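Exo-poly-alpha-D-galacturonosidase (Thermotoga maritima, PDB 3JUR) probably hydrolyses polygalacturonic acid, the pectin backbone of plant cell walls, as an exo-acting family 28 glycosidase with a right-handed parallel beta-helix fold. Local coordinates at residues D121-A126 and R197-L202; V318-E323 and V347-S352. One frame throughout, in Å; residues are numbered along the deposited sequence.

Interaction 1: D121-A126 and R197-L202; sequences DCENVA and RCRNVL
Successive coils of the parallel beta-helix stack here at one of its turns, where 121-126 and 197-202 run in the same direction and in register, each rounding a corner at an asparagine. The two corner residues, Asn-124 and Asn-200, belong to an asparagine stack: their amides lie side by side, 17° apart, and Asn-200 ND2 gives a hydrogen bond of 2.7 Å to Asn-124 OD1. Asn-124 ND2 bonds to Asn-79 OD1 and Asn-200 OD1 to Asn-223 ND2, so the row continues in both directions. Asparagine suits the place twice, since it tolerates the left-handed backbone conformation of the corner and its amide can both give and accept. With an alanine in place of Asn-124 the row is likely to be interrupted, Asn-200 ND2 losing its acceptor and Asn-79 OD1 its donor. Backbone bonds continue through the corner, from Asn-124 N to Arg-199 O (2.9 Å), and past it, from Leu-202 N to Val-125 O (3.0 Å). Cys-122 CB, partly exposed, rests 4.0 Å from SG of the buried Cys-198. Charged pairs occupy the outer side. Glu-123 OE2 lies over a face of the Arg-199 guanidinium, 3.0 Å from NH2, so charge alone joins them. Arg-197, bent at chi3 (-62°), instead meets the Asp-121 carboxylate side-on and nearly coplanar, NE reaching OD1 at 2.8 Å and NH2 reaching OD2 at 2.9 Å.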
loop_
_atom_site.group_PDB
_atom_site.type_symbol
_atom_site.label_atom_id
_atom_site.label_comp_id
_atom_site.label_asym_id
_atom_site.label_seq_id
_atom_site.Cartn_x
_atom_site.Cartn_y
_atom_site.Cartn_z
ATOM N N ASP D 121 5.505 -54.669 -7.815
ATOM C CA ASP D 121 6.910 -55.114 -7.769
ATOM C C ASP D 121 7.575 -55.140 -9.151
ATOM O O ASP D 121 8.437 -55.980 -9.427
ATOM C CB ASP D 121 7.027 -56.491 -7.082
ATOM C CG ASP D 121 6.789 -56.426 -5.580
ATOM O OD1 ASP D 121 7.265 -55.463 -4.931
ATOM O OD2 ASP D 121 6.134 -57.349 -5.044
ATOM N N CYS D 122 7.160 -54.222 -10.014
ATOM C CA CYS D 122 7.637 -54.171 -11.392
ATOM C C CYS D 122 8.716 -53.115 -11.582
ATOM O O CYS D 122 8.858 -52.188 -10.776
ATOM C CB CYS D 122 6.474 -53.891 -12.347
ATOM S SG CYS D 122 5.292 -55.251 -12.515
ATOM N N GLU D 123 9.447 -53.251 -12.682
ATOM C CA GLU D 123 10.535 -52.356 -13.025
ATOM C C GLU D 123 10.393 -51.958 -14.494
ATOM O O GLU D 123 10.008 -52.788 -15.323
ATOM C CB GLU D 123 11.846 -53.098 -12.803
ATOM C CG GLU D 123 13.109 -52.281 -12.935
ATOM C CD GLU D 123 14.347 -53.125 -12.674
ATOM O OE1 GLU D 123 14.412 -54.273 -13.172
ATOM O OE2 GLU D 123 15.250 -52.640 -11.963
ATOM N N ASN D 124 10.698 -50.697 -14.810
ATOM C CA ASN D 124 10.662 -50.175 -16.187
ATOM C C ASN D 124 9.287 -50.323 -16.837
ATOM O O ASN D 124 9.106 -51.112 -17.770
ATOM C CB ASN D 124 11.744 -50.831 -17.069
ATOM C CG ASN D 124 13.109 -50.863 -16.403
ATOM O OD1 ASN D 124 13.538 -49.889 -15.786
ATOM N ND2 ASN D 124 13.798 -51.992 -16.528
ATOM N N VAL D 125 8.318 -49.579 -16.320
ATOM C CA VAL D 125 6.942 -49.667 -16.782
ATOM C C VAL D 125 6.468 -48.279 -17.207
ATOM O O VAL D 125 6.721 -47.296 -16.512
ATOM C CB VAL D 125 6.022 -50.287 -15.696
ATOM C CG1 VAL D 125 4.567 -50.273 -16.141
ATOM C CG2 VAL D 125 6.445 -51.726 -15.392
ATOM N N ALA D 126 5.809 -48.191 -18.362
ATOM C CA ALA D 126 5.383 -46.893 -18.890
ATOM C C ALA D 126 3.969 -46.907 -19.451
ATOM O O ALA D 126 3.513 -47.918 -19.991
ATOM C CB ALA D 126 6.365 -46.398 -19.945
ATOM N N ARG D 197 5.202 -50.592 -5.253
ATOM C CA ARG D 197 6.607 -50.969 -5.055
ATOM C C ARG D 197 7.355 -51.134 -6.388
ATOM O O ARG D 197 7.992 -52.163 -6.640
ATOM C CB ARG D 197 6.734 -52.233 -4.190
ATOM C CG ARG D 197 6.060 -52.163 -2.820
ATOM C CD ARG D 197 6.504 -53.329 -1.932
ATOM N NE ARG D 197 6.124 -54.631 -2.483
ATOM C CZ ARG D 197 5.394 -55.547 -1.845
ATOM N NH1 ARG D 197 4.959 -55.327 -0.611
ATOM N NH2 ARG D 197 5.112 -56.700 -2.439
ATOM N N CYS D 198 7.263 -50.114 -7.237
ATOM C CA CYS D 198 7.862 -50.170 -8.565
ATOM C C CYS D 198 9.048 -49.224 -8.694
ATOM O O CYS D 198 9.157 -48.250 -7.955
ATOM C CB CYS D 198 6.820 -49.848 -9.639
ATOM S SG CYS D 198 5.488 -51.037 -9.748
ATOM N N ARG D 199 9.923 -49.530 -9.647
ATOM C CA ARG D 199 11.069 -48.699 -9.991
ATOM C C ARG D 199 11.001 -48.323 -11.464
ATOM O O ARG D 199 10.639 -49.157 -12.297
ATOM C CB ARG D 199 12.369 -49.470 -9.740
ATOM C CG ARG D 199 13.170 -48.996 -8.540
ATOM C CD ARG D 199 14.394 -49.887 -8.281
ATOM N NE ARG D 199 15.241 -50.053 -9.465
ATOM C CZ ARG D 199 16.435 -50.653 -9.475
ATOM N NH1 ARG D 199 16.958 -51.145 -8.356
ATOM N NH2 ARG D 199 17.118 -50.756 -10.611
ATOM N N ASN D 200 11.377 -47.082 -11.782
ATOM C CA ASN D 200 11.470 -46.595 -13.171
ATOM C C ASN D 200 10.122 -46.636 -13.881
ATOM O O ASN D 200 9.845 -47.540 -14.684
ATOM C CB ASN D 200 12.519 -47.370 -13.990
ATOM C CG ASN D 200 13.833 -47.552 -13.253
ATOM O OD1 ASN D 200 14.170 -46.782 -12.357
ATOM N ND2 ASN D 200 14.581 -48.581 -13.629
ATOM N N VAL D 201 9.291 -45.648 -13.578
ATOM C CA VAL D 201 7.926 -45.601 -14.071
ATOM C C VAL D 201 7.697 -44.279 -14.785
ATOM O O VAL D 201 8.109 -43.223 -14.301
ATOM C CB VAL D 201 6.907 -45.768 -12.911
ATOM C CG1 VAL D 201 5.493 -45.462 -13.375
ATOM C CG2 VAL D 201 6.983 -47.177 -12.320
ATOM N N LEU D 202 7.046 -44.348 -15.939
ATOM C CA LEU D 202 6.693 -43.164 -16.709
ATOM C C LEU D 202 5.212 -43.199 -17.061
ATOM O O LEU D 202 4.714 -44.214 -17.526
ATOM C CB LEU D 202 7.540 -43.094 -17.987
ATOM C CG LEU D 202 7.184 -42.081 -19.080
ATOM C CD1 LEU D 202 7.334 -40.652 -18.589
ATOM C CD2 LEU D 202 8.050 -42.307 -20.311
#

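Interaction 2: V318-E323 and V347-S352; sequences VYMNVE and VAVNVS
Tyr-319 and Ala-348 are paired side by side on two neighbouring parallel strands of the beta-helix, 318-320 and 347-349, whose axes come within 4.7 Å. Backbone hydrogen bonds carry the pairing: Tyr-319 N to Val-347 O, Val-349 N to Tyr-319 O, and Asn-321 N to Val-349 O, each 2.8 Å long. Beyond the strands both chains turn, at Asn-321 and Asn-350, and a further main-chain bond, Ser-352 N to Val-322 O (3.0 Å), ties the loops after the turn.

Apolar contacts sort by sheet face. On one, Val-318 lies beside Val-347 and Met-320 beside Val-349, with Met-320 CG 3.9 Å from Val-349 CG1. The same face packs against a second subunit, whose Val-318, Met-320, Val-347 and Val-349 meet these residues, so branched and flexible apolar chains suit an interface that water must leave. On the other face, the small Ala-348 sits next to Tyr-319, CB to CB at 4.3 Å. Tyr-319 carries its ring beside its own backbone N (chi1 -54°), which brings CD2 to 3.6 Å from Val-347 O.

Polar contacts gather at the turn. Asn-321 and Asn-350 both have positive phi, which asparagine tolerates well, and hold their amides side by side, planes 13° apart, with Asn-321 OD1 3.6 Å from Asn-350 CB. Here water does the bridging: one molecule donates to Asn-321 O and accepts from Ser-352 OG (2.6 Å), while another donates to both Asn-321 O and Asn-350 O. The chemistry thus divides the contact: main-chain bonds set the register, the apolar side chains of one face meet the second subunit, and water satisfies carbonyls at the turn.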
loop_
_atom_site.group_PDB
_atom_site.type_symbol
_atom_site.label_atom_id
_atom_site.label_comp_id
_atom_site.label_asym_id
_atom_site.label_seq_id
_atom_site.Cartn_x
_atom_site.Cartn_y
_atom_site.Cartn_z
ATOM N N VAL D 318 0.698 -23.125 -12.108
ATOM C CA VAL D 318 -0.414 -22.191 -12.222
ATOM C C VAL D 318 -1.701 -22.858 -11.737
ATOM O O VAL D 318 -2.093 -23.904 -12.256
ATOM C CB VAL D 318 -0.575 -21.675 -13.663
ATOM C CG1 VAL D 318 -1.851 -20.823 -13.795
ATOM C CG2 VAL D 318 0.665 -20.853 -14.077
ATOM N N TYR D 319 -2.341 -22.238 -10.746
ATOM C CA TYR D 319 -3.563 -22.765 -10.134
ATOM C C TYR D 319 -4.696 -21.774 -10.339
ATOM O O TYR D 319 -4.560 -20.597 -10.017
ATOM C CB TYR D 319 -3.339 -23.006 -8.640
ATOM C CG TYR D 319 -2.132 -23.884 -8.346
ATOM C CD1 TYR D 319 -2.188 -25.263 -8.527
ATOM C CD2 TYR D 319 -0.941 -23.331 -7.914
ATOM C CE1 TYR D 319 -1.079 -26.075 -8.258
ATOM C CE2 TYR D 319 0.169 -24.129 -7.636
ATOM C CZ TYR D 319 0.087 -25.498 -7.810
ATOM O OH TYR D 319 1.184 -26.273 -7.545
ATOM N N MET D 320 -5.803 -22.239 -10.900
ATOM C CA MET D 320 -6.927 -21.361 -11.199
ATOM C C MET D 320 -8.229 -21.925 -10.643
ATOM O O MET D 320 -8.551 -23.086 -10.892
ATOM C CB MET D 320 -7.068 -21.161 -12.706
ATOM C CG MET D 320 -5.974 -20.304 -13.332
ATOM S SD MET D 320 -6.280 -19.912 -15.077
ATOM C CE MET D 320 -8.019 -19.524 -15.072
ATOM N N ASN D 321 -8.955 -21.086 -9.897
ATOM C CA ASN D 321 -10.305 -21.381 -9.368
ATOM C C ASN D 321 -10.322 -22.397 -8.222
ATOM O O ASN D 321 -11.396 -22.751 -7.716
ATOM C CB ASN D 321 -11.289 -21.805 -10.479
ATOM C CG ASN D 321 -11.294 -20.855 -11.678
ATOM O OD1 ASN D 321 -11.202 -19.644 -11.530
ATOM N ND2 ASN D 321 -11.417 -21.418 -12.875
ATOM N N VAL D 322 -9.136 -22.840 -7.807
ATOM C CA VAL D 322 -8.980 -23.894 -6.797
ATOM C C VAL D 322 -9.402 -23.431 -5.408
ATOM O O VAL D 322 -9.435 -22.229 -5.127
ATOM C CB VAL D 322 -7.527 -24.443 -6.753
ATOM C CG1 VAL D 322 -7.110 -24.958 -8.133
ATOM C CG2 VAL D 322 -6.529 -23.377 -6.236
ATOM N N GLU D 323 -9.727 -24.380 -4.534
ATOM C CA GLU D 323 -10.107 -24.016 -3.173
ATOM C C GLU D 323 -8.916 -23.479 -2.399
ATOM O O GLU D 323 -9.054 -22.525 -1.623
ATOM C CB GLU D 323 -10.726 -25.202 -2.430
ATOM C CG GLU D 323 -12.126 -25.570 -2.908
ATOM C CD GLU D 323 -12.758 -26.684 -2.078
ATOM O OE1 GLU D 323 -12.124 -27.152 -1.108
ATOM O OE2 GLU D 323 -13.900 -27.090 -2.394
ATOM N N VAL D 347 1.630 -19.229 -9.261
ATOM C CA VAL D 347 0.550 -18.280 -9.489
ATOM C C VAL D 347 -0.763 -18.965 -9.128
ATOM O O VAL D 347 -1.021 -20.093 -9.548
ATOM C CB VAL D 347 0.498 -17.789 -10.966
ATOM C CG1 VAL D 347 -0.660 -16.832 -11.171
ATOM C CG2 VAL D 347 1.811 -17.116 -11.370
ATOM N N ALA D 348 -1.583 -18.288 -8.335
ATOM C CA ALA D 348 -2.905 -18.797 -7.982
ATOM C C ALA D 348 -3.934 -17.709 -8.224
ATOM O O ALA D 348 -3.852 -16.632 -7.649
ATOM C CB ALA D 348 -2.936 -19.272 -6.535
ATOM N N VAL D 349 -4.897 -17.979 -9.097
ATOM C CA VAL D 349 -5.914 -16.977 -9.418
ATOM C C VAL D 349 -7.324 -17.452 -9.095
ATOM O O VAL D 349 -7.685 -18.597 -9.376
ATOM C CB VAL D 349 -5.749 -16.385 -10.878
ATOM C CG1 VAL D 349 -4.642 -17.073 -11.644
ATOM C CG2 VAL D 349 -7.047 -16.367 -11.667
ATOM N N ASN D 350 -8.093 -16.571 -8.457
ATOM C CA ASN D 350 -9.461 -16.872 -8.007
ATOM C C ASN D 350 -9.544 -18.063 -7.037
ATOM O O ASN D 350 -10.384 -18.956 -7.194
ATOM C CB ASN D 350 -10.410 -17.045 -9.204
ATOM C CG ASN D 350 -10.662 -15.737 -9.946
ATOM O OD1 ASN D 350 -10.785 -14.676 -9.336
ATOM N ND2 ASN D 350 -10.756 -15.812 -11.268
ATOM N N VAL D 351 -8.646 -18.080 -6.047
ATOM C CA VAL D 351 -8.731 -19.035 -4.940
ATOM C C VAL D 351 -10.035 -18.789 -4.156
ATOM O O VAL D 351 -10.386 -17.642 -3.892
ATOM C CB VAL D 351 -7.502 -18.928 -4.010
ATOM C CG1 VAL D 351 -7.635 -19.874 -2.819
ATOM C CG2 VAL D 351 -6.206 -19.214 -4.782
ATOM N N SER D 352 -10.759 -19.852 -3.803
ATOM C CA SER D 352 -12.062 -19.688 -3.119
ATOM C C SER D 352 -12.045 -19.834 -1.580
ATOM O O SER D 352 -12.849 -19.200 -0.902
ATOM C CB SER D 352 -13.125 -20.605 -3.724
ATOM O OG SER D 352 -12.759 -21.960 -3.538
HETATM O O HOH W 1 -13.050 -23.451 -5.705
HETATM O O HOH W 2 -13.162 -20.180 -7.307
#

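Overall arrangement
Both interactions join adjacent coils of the same beta-helix through in-register parallel backbone bonding, but they lie on opposite sides of the chain's centre, their own centres 33 Å apart. Interaction 1 is partly buried, with charged pairs on its outer side and no other chain touching it. Interaction 2 is mostly buried, and its apolar face meets a second subunit of the tetramer. Each includes a pair of asparagines at a turn: in 121-126 with 197-202 one amide bonds directly to the other, while in 318-323 with 347-352 the amides lie side by side and water bridges main-chain oxygens. Salt bridges thus mark the first site, valine and methionine packing the second.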